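Local structure of CTD kinase subunit gamma (Schizosaccharomyces pombe, 5CE7) at residues Q12-G15 against K16-A19; V58-M61 against Y62-T66; Q114-E118 against K119-D123. The protein is the gamma subunit of a CTD kinase, probably helping activate the enzyme that hyperphosphorylates the RNA polymerase II C-terminal repeats, and is represented here by its noncanonical CTD-interacting domain. One frame throughout, in Å; residues are numbered along the deposited sequence.

Interaction 1. Residues Q12-G15 against K16-A19; sequences QLLG and KLNA
The flat groups that meet Lys16 and Leu17 are the peptide carbonyls of Leu13 and Leu14, and both are approached over a face. Lys16 N stands above the carbonyl plane of Leu13, 58° out of it, and donates to Leu13 O at 3.0 Å. Leu17 N does the same to Leu14 O at 3.2 Å, with a nearly straight N-H...O angle of 166°. The aliphatic part of Lys16 packs against the oxygens. Lys16 CB lies 3.2 Å from Leu13 O, and its CG reaches past that oxygen to within 3.6 Å of Gln12 O. With CG beside the backbone N (chi1 -55°), CB and CG lie against Leu13 O; the bend at chi2 carries CD on past Gln12 O, and NZ makes a salt bridge with the sulfonate of a bound HEPES molecule.

This is the C-terminal end of helix 3-14, where the chain leaves the first helix of the CTD-interacting domain through a type I beta turn from Leu14 to Leu17. Gly15 sits inside the turn, where a CB would probably come close to Gln12 O.

The two end residues of the turn, Leu14 and Leu17, extend their side chains side by side, pointing the same way, with Leu14 CD2 and Leu17 CD1 3.7 Å apart. Leu17 CG also approaches Leu14 O, at 3.2 Å, laying hydrocarbon beside an oxygen that already accepts a bond. An alanine in place of Leu17 is likely to leave Leu14 CD2 without its methyl neighbour and open a gap against helix 54-73, where Leu17 packs on Ile60 and Phe63. Leu14 reaches Phe63 too, while Leu13 packs on Pro27 and Phe30 of helix 25-33.

Interaction 2. Residues V58-M61 against Y62-T66; sequences VNIM and YFVDT
Val58 and Tyr62 lie one helical turn apart in helix 54-73, and their contact belongs to a run of i to i+4 backbone hydrogen bonds. Tyr62 N donates to Val58 O at 3.0 Å, Phe63 N to Asn59 O at 2.9 Å, and Val64 N to Ile60 O at 2.9 Å. Asp65 N completes the set with a slightly longer bond of 3.2 Å to Met61 O. The four bonds continue the regular alpha-helical pattern.

Apolar contacts follow the same spacing. The side chains of Val58 and Tyr62 run alongside each other, and Val58 CG1 meets the far end of the ring at 3.4 Å from Tyr62 CZ. That methyl is placed by its torsion, CG1 being anti to the backbone N (chi1 166°). Further round the helix, Ile60 CG2 and Val64 CG2 make a looser pair, 4.4 Å apart.

Polar atoms also approach the aromatic rings. Val58 O sits 3.5 Å above one face of Tyr62, offset toward the rim, and Asn59 OD1 comes obliquely to Tyr62 CD2 at 3.5 Å, with amide and ring planes 44° apart. Ile60 O lies at the edge of the Phe63 ring, near its plane.

Outside the helix, Ile60 packs on helix 38-51, Phe63 on helix 25-33, and Met61, here a selenomethionine, on Val109 and Val112 of helix 100-118. Asp65 OD1 hydrogen-bonds with Ser115 and pairs with Lys119, and Thr66 OG1 bonds to Gln24. The chemistry thus divides the work: the i to i+4 bonds engage the carbonyls of Val58 to Met61, while Ile60, Met61 and Phe63 meet neighbouring helices through apolar contacts, giving a mostly apolar helix with a polar side in this all-helical superhelical domain.

Interaction 3. Residues Q114-E118 against K119-D123; sequences QSLHE and KKVID
Leu116 O accepts a hydrogen bond from Val121 N at 3.0 Å, nearly along the C=O axis, and Lys120 N binds His117 O at 3.0 Å from well above that carbonyl's plane. Together these bonds form a Schellman motif, with Lys120 as the C-prime residue; its positive phi (60°) reverses the chain and ends helix 100-118. One residue earlier, Lys119 N keeps the helical pattern by donating to Ser115 O at 3.1 Å.

Apolar groups cover the reversal. Leu116 CD2 meets Val121 CG2 at 4.1 Å, and CD1 of Ile122 lies beside Leu116 CB. Ile122 CG1 sits between its backbone N and carbonyl carbon (chi1 64°), a crowded position that directs the branch back over the backbone of His117. The imidazole edge of His117 faces Ile122, with His117 CD2 3.5 Å from Ile122 O. A water bridges the backbone across this side, donating to both His117 O and Ile122 O at 2.8 Å.

Lys119 folds its chain at chi3 and chi4 along Ser115, bringing NZ to a weak bond with Ser115 O at 3.5 Å. A second shell fixes these polar ends: Asp65 takes a salt bridge from Lys119 NZ and a hydrogen bond with Ser115 OG, while His117 NE2 is bonded to Asp124 OD1 and its ring stacks on Tyr127. Asp123 is the N-cap of helix 124-139, its OD1 bonded to Gln126 N.

The turn thereby joins the last two helices of the domain. Leu116 packs on Cys68 of helix 54-73, Leu116 and Ile122 both touch Ile88 of helix 88-95, and Val121 rests on Leu81 of helix 80-86.

In the fold
Helix 54-73 links the three contacts. The centre of interaction 2 lies about 4 Å from the centre of the chain, whereas interactions 1 and 3 end helices on opposite sides of it, their centres 24 Å apart and their nearest atoms about 12 Å apart. Interaction 1 meets interaction 2 by packing: Leu17 CD1 lies 3.9 Å from Phe63 CB, and Ala19 N lies 3.3 Å from Asn59 OD1. The join to interaction 3 is polar, with Asp65 OD1 3.2 Å from Lys119 NZ in a salt bridge and 2.8 Å from Ser115 OG in a probable hydrogen bond. The side chains of Lys16 and Tyr62 each come within about 3 Å of bound HEPES, probably from the crystallisation liquor.

Interaction 1. Residues Q12-G15 against K16-A19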
ATOM      1  N   GLN A  12       2.396   3.356 -15.337  1.00 15.31           N
ATOM      2  CA  GLN A  12       2.291   2.215 -16.251  1.00 14.48           C
ATOM      3  C   GLN A  12       2.599   0.899 -15.537  1.00 15.61           C
ATOM      4  O   GLN A  12       1.883  -0.088 -15.691  1.00 16.73           O
ATOM      5  CB  GLN A  12       3.208   2.405 -17.463  1.00 12.98           C
ATOM      6  CG  GLN A  12       2.791   3.560 -18.375  1.00 14.33           C
ATOM      7  CD  GLN A  12       3.746   3.748 -19.537  1.00 23.12           C
ATOM      8  OE1 GLN A  12       3.804   2.925 -20.448  1.00 26.95           O
ATOM      9  NE2 GLN A  12       4.505   4.830 -19.504  1.00 23.58           N
ATOM     10  N   LEU A  13       3.664   0.883 -14.742  1.00 16.27           N
ATOM     11  CA  LEU A  13       3.979  -0.286 -13.926  1.00 16.39           C
ATOM     12  C   LEU A  13       2.844  -0.645 -12.951  1.00 18.14           C
ATOM     13  O   LEU A  13       2.494  -1.819 -12.796  1.00 15.42           O
ATOM     14  CB  LEU A  13       5.284  -0.043 -13.163  1.00 21.20           C
ATOM     15  CG  LEU A  13       6.567  -0.685 -13.699  1.00 27.45           C
ATOM     16  CD1 LEU A  13       6.442  -1.161 -15.129  1.00 26.75           C
ATOM     17  CD2 LEU A  13       7.765   0.244 -13.514  1.00 20.52           C
ATOM     18  N   LEU A  14       2.277   0.357 -12.281  1.00 15.79           N
ATOM     19  CA  LEU A  14       1.151   0.109 -11.378  1.00 16.99           C
ATOM     20  C   LEU A  14      -0.034  -0.526 -12.102  1.00 18.05           C
ATOM     21  O   LEU A  14      -0.781  -1.300 -11.518  1.00 17.20           O
ATOM     22  CB  LEU A  14       0.697   1.397 -10.704  1.00 14.23           C
ATOM     23  CG  LEU A  14       1.647   1.907  -9.632  1.00 16.09           C
ATOM     24  CD1 LEU A  14       1.217   3.282  -9.142  1.00 16.70           C
ATOM     25  CD2 LEU A  14       1.702   0.896  -8.504  1.00 17.89           C
ATOM     26  N   GLY A  15      -0.200  -0.187 -13.377  1.00 18.28           N
ATOM     27  CA  GLY A  15      -1.286  -0.729 -14.169  1.00 20.63           C
ATOM     28  C   GLY A  15      -1.160  -2.227 -14.393  1.00 20.24           C
ATOM     29  O   GLY A  15      -2.124  -2.872 -14.815  1.00 22.54           O
ATOM     30  N   LYS A  16       0.026  -2.772 -14.107  1.00 17.79           N
ATOM     31  CA  LYS A  16       0.314  -4.195 -14.317  1.00 19.27           C
ATOM     32  C   LYS A  16      -0.045  -5.052 -13.120  1.00 19.84           C
ATOM     33  O   LYS A  16      -0.004  -6.267 -13.208  1.00 20.94           O
ATOM     34  CB  LYS A  16       1.801  -4.415 -14.590  1.00 24.36           C
ATOM     35  CG  LYS A  16       2.350  -3.609 -15.732  1.00 30.07           C
ATOM     36  CD  LYS A  16       1.608  -3.920 -16.993  1.00 29.72           C
ATOM     37  CE  LYS A  16       2.435  -3.516 -18.192  1.00 33.25           C
ATOM     38  NZ  LYS A  16       1.674  -3.773 -19.434  1.00 34.16           N
ATOM     39  N   LEU A  17      -0.367  -4.420 -11.996  1.00 17.89           N
ATOM     40  CA  LEU A  17      -0.598  -5.154 -10.751  1.00 19.33           C
ATOM     41  C   LEU A  17      -1.783  -6.119 -10.812  1.00 21.34           C
ATOM     42  O   LEU A  17      -2.844  -5.808 -11.367  1.00 21.63           O
ATOM     43  CB  LEU A  17      -0.821  -4.187  -9.594  1.00 18.70           C
ATOM     44  CG  LEU A  17       0.325  -3.259  -9.186  1.00 17.99           C
ATOM     45  CD1 LEU A  17      -0.201  -2.219  -8.174  1.00 13.91           C
ATOM     46  CD2 LEU A  17       1.507  -4.038  -8.640  1.00 15.34           C
ATOM     47  N   ASN A  18      -1.593  -7.290 -10.219  1.00 21.14           N
ATOM     48  CA  ASN A  18      -2.709  -8.180  -9.930  1.00 21.83           C
ATOM     49  C   ASN A  18      -2.460  -8.799  -8.569  1.00 18.45           C
ATOM     50  O   ASN A  18      -1.533  -8.387  -7.874  1.00 15.14           O
ATOM     51  CB  ASN A  18      -2.870  -9.235 -11.026  1.00 23.67           C
ATOM     52  CG  ASN A  18      -1.611 -10.034 -11.249  1.00 24.33           C
ATOM     53  OD1 ASN A  18      -1.000 -10.515 -10.303  1.00 23.70           O
ATOM     54  ND2 ASN A  18      -1.204 -10.164 -12.507  1.00 28.64           N
ATOM     55  N   ALA A  19      -3.266  -9.785  -8.185  1.00 20.55           N
ATOM     56  CA  ALA A  19      -3.148 -10.361  -6.850  1.00 21.86           C
ATOM     57  C   ALA A  19      -1.759 -10.949  -6.564  1.00 23.11           C
ATOM     58  O   ALA A  19      -1.331 -10.996  -5.412  1.00 24.18           O
ATOM     59  CB  ALA A  19      -4.266 -11.407  -6.593  1.00 17.20           C
TER

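Interaction 2. Residues V58-M61 against Y62-T66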
ATOM      1  N   VAL A  58      -7.358  -3.158  -3.575  1.00 12.17           N
ATOM      2  CA  VAL A  58      -6.837  -4.304  -2.848  1.00 13.16           C
ATOM      3  C   VAL A  58      -5.460  -4.686  -3.394  1.00 11.16           C
ATOM      4  O   VAL A  58      -4.541  -4.971  -2.637  1.00 13.88           O
ATOM      5  CB  VAL A  58      -7.803  -5.521  -2.944  1.00 14.94           C
ATOM      6  CG1 VAL A  58      -7.110  -6.789  -2.494  1.00 19.03           C
ATOM      7  CG2 VAL A  58      -9.034  -5.276  -2.099  1.00 17.34           C
ATOM      8  N   ASN A  59      -5.312  -4.686  -4.711  1.00 10.03           N
ATOM      9  CA  ASN A  59      -4.015  -5.025  -5.297  1.00 13.79           C
ATOM     10  C   ASN A  59      -2.943  -3.995  -4.966  1.00 12.98           C
ATOM     11  O   ASN A  59      -1.781  -4.339  -4.786  1.00 12.49           O
ATOM     12  CB  ASN A  59      -4.135  -5.281  -6.806  1.00 15.04           C
ATOM     13  CG  ASN A  59      -4.838  -6.599  -7.108  1.00 16.87           C
ATOM     14  OD1 ASN A  59      -4.810  -7.518  -6.295  1.00 15.24           O
ATOM     15  ND2 ASN A  59      -5.479  -6.687  -8.268  1.00 19.67           N
ATOM     16  N   ILE A  60      -3.343  -2.732  -4.843  1.00 13.69           N
ATOM     17  CA  ILE A  60      -2.417  -1.696  -4.393  1.00 14.43           C
ATOM     18  C   ILE A  60      -2.012  -1.882  -2.931  1.00 11.94           C
ATOM     19  O   ILE A  60      -0.873  -1.635  -2.564  1.00 14.62           O
ATOM     20  CB  ILE A  60      -2.981  -0.276  -4.628  1.00 17.56           C
ATOM     21  CG1 ILE A  60      -3.009   0.020  -6.135  1.00 19.25           C
ATOM     22  CG2 ILE A  60      -2.117   0.751  -3.896  1.00 20.25           C
ATOM     23  CD1 ILE A  60      -3.850   1.225  -6.529  1.00 22.79           C
HETATM   24  N   MSE A  61      -2.948  -2.329  -2.099  1.00 13.15           N
HETATM   25  CA  MSE A  61      -2.635  -2.708  -0.715  1.00 17.38           C
HETATM   26  C   MSE A  61      -1.593  -3.839  -0.668  1.00 17.21           C
HETATM   27  O   MSE A  61      -0.653  -3.799   0.126  1.00 12.92           O
HETATM   28  CB  MSE A  61      -3.920  -3.137  -0.003  1.00  8.81           C
HETATM   29  CG  MSE A  61      -3.834  -3.344   1.536  1.00 31.35           C
HETATM   30 SE   MSE A  61      -3.361  -1.671   2.485  1.00 57.03          SE
HETATM   31  CE  MSE A  61      -4.831  -1.636   3.763  1.00 52.92           C
ATOM     32  N   TYR A  62      -1.757  -4.850  -1.513  1.00 15.56           N
ATOM     33  CA  TYR A  62      -0.753  -5.916  -1.585  1.00 15.81           C
ATOM     34  C   TYR A  62       0.584  -5.326  -2.022  1.00 12.71           C
ATOM     35  O   TYR A  62       1.627  -5.638  -1.442  1.00 15.47           O
ATOM     36  CB  TYR A  62      -1.147  -6.991  -2.589  1.00 12.72           C
ATOM     37  CG  TYR A  62      -2.411  -7.742  -2.289  1.00 15.01           C
ATOM     38  CD1 TYR A  62      -2.842  -7.955  -0.983  1.00 16.72           C
ATOM     39  CD2 TYR A  62      -3.174  -8.263  -3.329  1.00 23.59           C
ATOM     40  CE1 TYR A  62      -4.015  -8.678  -0.729  1.00 20.86           C
ATOM     41  CE2 TYR A  62      -4.333  -8.972  -3.086  1.00 23.59           C
ATOM     42  CZ  TYR A  62      -4.746  -9.176  -1.790  1.00 21.66           C
ATOM     43  OH  TYR A  62      -5.911  -9.880  -1.587  1.00 23.50           O
ATOM     44  N   PHE A  63       0.557  -4.503  -3.068  1.00 10.57           N
ATOM     45  CA  PHE A  63       1.779  -3.844  -3.554  1.00 13.10           C
ATOM     46  C   PHE A  63       2.507  -3.059  -2.453  1.00 13.79           C
ATOM     47  O   PHE A  63       3.746  -3.062  -2.370  1.00 14.83           O
ATOM     48  CB  PHE A  63       1.472  -2.883  -4.714  1.00 13.74           C
ATOM     49  CG  PHE A  63       2.610  -1.937  -5.010  1.00 11.70           C
ATOM     50  CD1 PHE A  63       3.799  -2.418  -5.542  1.00 11.84           C
ATOM     51  CD2 PHE A  63       2.505  -0.588  -4.721  1.00 15.86           C
ATOM     52  CE1 PHE A  63       4.861  -1.563  -5.791  1.00 12.46           C
ATOM     53  CE2 PHE A  63       3.562   0.281  -4.974  1.00 13.45           C
ATOM     54  CZ  PHE A  63       4.742  -0.216  -5.512  1.00 11.91           C
ATOM     55  N   VAL A  64       1.732  -2.356  -1.632  1.00 13.11           N
ATOM     56  CA  VAL A  64       2.278  -1.598  -0.505  1.00 14.32           C
ATOM     57  C   VAL A  64       3.008  -2.531   0.459  1.00 14.38           C
ATOM     58  O   VAL A  64       4.039  -2.186   1.021  1.00 14.81           O
ATOM     59  CB  VAL A  64       1.149  -0.835   0.241  1.00 21.44           C
ATOM     60  CG1 VAL A  64       1.544  -0.528   1.676  1.00 25.80           C
ATOM     61  CG2 VAL A  64       0.763   0.425  -0.527  1.00 19.78           C
ATOM     62  N   ASP A  65       2.457  -3.718   0.658  1.00 18.75           N
ATOM     63  CA  ASP A  65       3.094  -4.721   1.512  1.00 22.32           C
ATOM     64  C   ASP A  65       4.419  -5.166   0.874  1.00 15.94           C
ATOM     65  O   ASP A  65       5.458  -5.190   1.525  1.00 16.68           O
ATOM     66  CB  ASP A  65       2.138  -5.904   1.689  1.00 23.73           C
ATOM     67  CG  ASP A  65       2.551  -6.856   2.806  1.00 26.01           C
ATOM     68  OD1 ASP A  65       3.498  -6.576   3.560  1.00 23.82           O
ATOM     69  OD2 ASP A  65       1.885  -7.892   2.942  1.00 31.73           O
ATOM     70  N   THR A  66       4.365  -5.510  -0.404  1.00 15.98           N
ATOM     71  CA  THR A  66       5.558  -5.897  -1.173  1.00 15.48           C
ATOM     72  C   THR A  66       6.630  -4.786  -1.205  1.00 14.95           C
ATOM     73  O   THR A  66       7.838  -5.043  -1.027  1.00 16.25           O
ATOM     74  CB  THR A  66       5.146  -6.305  -2.613  1.00 15.25           C
ATOM     75  OG1 THR A  66       4.280  -7.451  -2.542  1.00 17.33           O
ATOM     76  CG2 THR A  66       6.382  -6.632  -3.487  1.00 11.54           C
TER

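Interaction 3. Residues Q114-E118 against K119-D123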
ATOM      1  N   GLN A 114      -1.256  -7.530   9.339  1.00 14.61           N
ATOM      2  CA  GLN A 114      -0.464  -8.455  10.141  1.00 20.01           C
ATOM      3  C   GLN A 114       0.980  -8.484   9.644  1.00 19.73           C
ATOM      4  O   GLN A 114       1.924  -8.449  10.429  1.00 17.39           O
ATOM      5  CB  GLN A 114      -1.073  -9.858  10.104  1.00 22.11           C
ATOM      6  CG  GLN A 114      -0.188 -10.954  10.694  1.00 31.72           C
ATOM      7  CD  GLN A 114      -0.846 -12.331  10.627  1.00 40.09           C
ATOM      8  OE1 GLN A 114      -0.626 -13.096   9.687  1.00 44.82           O
ATOM      9  NE2 GLN A 114      -1.666 -12.645  11.626  1.00 40.40           N
ATOM     10  N   SER A 115       1.134  -8.530   8.328  1.00 18.73           N
ATOM     11  CA  SER A 115       2.445  -8.496   7.698  1.00 20.93           C
ATOM     12  C   SER A 115       3.217  -7.218   8.063  1.00 22.87           C
ATOM     13  O   SER A 115       4.372  -7.276   8.482  1.00 24.55           O
ATOM     14  CB  SER A 115       2.286  -8.604   6.186  1.00 15.19           C
ATOM     15  OG  SER A 115       3.541  -8.526   5.544  1.00 23.61           O
ATOM     16  N   LEU A 116       2.577  -6.066   7.893  1.00 17.77           N
ATOM     17  CA  LEU A 116       3.195  -4.796   8.247  1.00 19.07           C
ATOM     18  C   LEU A 116       3.541  -4.724   9.746  1.00 21.55           C
ATOM     19  O   LEU A 116       4.592  -4.209  10.128  1.00 23.11           O
ATOM     20  CB  LEU A 116       2.291  -3.625   7.840  1.00 17.15           C
ATOM     21  CG  LEU A 116       2.088  -3.469   6.320  1.00 18.96           C
ATOM     22  CD1 LEU A 116       1.134  -2.323   5.999  1.00 21.40           C
ATOM     23  CD2 LEU A 116       3.419  -3.257   5.622  1.00 13.71           C
ATOM     24  N   HIS A 117       2.652  -5.240  10.585  1.00 18.32           N
ATOM     25  CA  HIS A 117       2.889  -5.288  12.025  1.00 20.24           C
ATOM     26  C   HIS A 117       4.076  -6.186  12.411  1.00 22.78           C
ATOM     27  O   HIS A 117       4.917  -5.797  13.225  1.00 25.11           O
ATOM     28  CB  HIS A 117       1.625  -5.745  12.766  1.00 19.98           C
ATOM     29  CG  HIS A 117       1.756  -5.692  14.255  1.00 27.10           C
ATOM     30  ND1 HIS A 117       1.512  -6.780  15.065  1.00 28.61           N
ATOM     31  CD2 HIS A 117       2.131  -4.686  15.081  1.00 27.57           C
ATOM     32  CE1 HIS A 117       1.716  -6.442  16.326  1.00 30.89           C
ATOM     33  NE2 HIS A 117       2.092  -5.176  16.362  1.00 29.26           N
ATOM     34  N   GLU A 118       4.138  -7.381  11.834  1.00 21.99           N
ATOM     35  CA  GLU A 118       5.233  -8.316  12.107  1.00 22.89           C
ATOM     36  C   GLU A 118       6.579  -7.744  11.664  1.00 25.93           C
ATOM     37  O   GLU A 118       7.623  -8.013  12.269  1.00 26.83           O
ATOM     38  CB  GLU A 118       4.990  -9.638  11.386  1.00 20.63           C
ATOM     39  CG  GLU A 118       3.821 -10.426  11.939  1.00 34.49           C
ATOM     40  CD  GLU A 118       3.478 -11.628  11.088  1.00 47.01           C
ATOM     41  OE1 GLU A 118       3.846 -11.638   9.891  1.00 55.30           O
ATOM     42  OE2 GLU A 118       2.840 -12.563  11.612  1.00 46.81           O
ATOM     43  N   LYS A 119       6.554  -6.952  10.601  1.00 22.02           N
ATOM     44  CA  LYS A 119       7.785  -6.373  10.093  1.00 28.52           C
ATOM     45  C   LYS A 119       8.037  -4.971  10.666  1.00 27.49           C
ATOM     46  O   LYS A 119       8.897  -4.236  10.181  1.00 28.11           O
ATOM     47  CB  LYS A 119       7.795  -6.430   8.561  1.00 30.46           C
ATOM     48  CG  LYS A 119       7.474  -7.846   8.072  1.00 34.35           C
ATOM     49  CD  LYS A 119       7.908  -8.096   6.646  1.00 41.81           C
ATOM     50  CE  LYS A 119       6.704  -8.194   5.726  1.00 46.95           C
ATOM     51  NZ  LYS A 119       6.082  -6.858   5.499  1.00 49.44           N
ATOM     52  N   LYS A 120       7.288  -4.627  11.716  1.00 22.49           N
ATOM     53  CA  LYS A 120       7.538  -3.409  12.492  1.00 26.51           C
ATOM     54  C   LYS A 120       7.437  -2.120  11.671  1.00 27.01           C
ATOM     55  O   LYS A 120       8.007  -1.088  12.032  1.00 25.94           O
ATOM     56  CB  LYS A 120       8.896  -3.506  13.189  1.00 35.55           C
ATOM     57  CG  LYS A 120       9.043  -4.795  14.004  1.00 40.65           C
ATOM     58  CD  LYS A 120      10.403  -4.918  14.659  1.00 46.66           C
ATOM     59  CE  LYS A 120      10.288  -5.597  16.018  1.00 54.02           C
ATOM     60  NZ  LYS A 120       9.546  -4.741  16.999  1.00 58.23           N
ATOM     61  N   VAL A 121       6.701  -2.189  10.566  1.00 24.40           N
ATOM     62  CA  VAL A 121       6.389  -0.999   9.787  1.00 20.20           C
ATOM     63  C   VAL A 121       5.350  -0.169  10.540  1.00 20.11           C
ATOM     64  O   VAL A 121       5.375   1.068  10.510  1.00 20.94           O
ATOM     65  CB  VAL A 121       5.856  -1.370   8.389  1.00 19.76           C
ATOM     66  CG1 VAL A 121       5.538  -0.109   7.582  1.00 14.95           C
ATOM     67  CG2 VAL A 121       6.866  -2.242   7.654  1.00 22.47           C
ATOM     68  N   ILE A 122       4.429  -0.859  11.216  1.00 19.69           N
ATOM     69  CA  ILE A 122       3.447  -0.201  12.083  1.00 21.49           C
ATOM     70  C   ILE A 122       3.567  -0.744  13.511  1.00 22.52           C
ATOM     71  O   ILE A 122       3.864  -1.920  13.706  1.00 20.07           O
ATOM     72  CB  ILE A 122       1.998  -0.368  11.565  1.00 19.78           C
ATOM     73  CG1 ILE A 122       1.560  -1.839  11.576  1.00 17.52           C
ATOM     74  CG2 ILE A 122       1.844   0.222  10.156  1.00 22.29           C
ATOM     75  CD1 ILE A 122       0.146  -2.052  10.990  1.00 16.13           C
ATOM     76  N   ASP A 123       3.371   0.120  14.505  1.00 25.84           N
ATOM     77  CA  ASP A 123       3.471  -0.304  15.903  1.00 29.94           C
ATOM     78  C   ASP A 123       2.153  -0.886  16.441  1.00 29.65           C
ATOM     79  O   ASP A 123       1.174  -1.058  15.700  1.00 19.77           O
ATOM     80  CB  ASP A 123       3.984   0.836  16.805  1.00 31.07           C
ATOM     81  CG  ASP A 123       3.043   2.039  16.847  1.00 33.48           C
ATOM     82  OD1 ASP A 123       1.813   1.858  16.744  1.00 30.39           O
ATOM     83  OD2 ASP A 123       3.537   3.179  16.986  1.00 34.86           O
TER
HETATM   84  O   HOH W   1       5.221  -3.856  15.253  1.00 39.13           O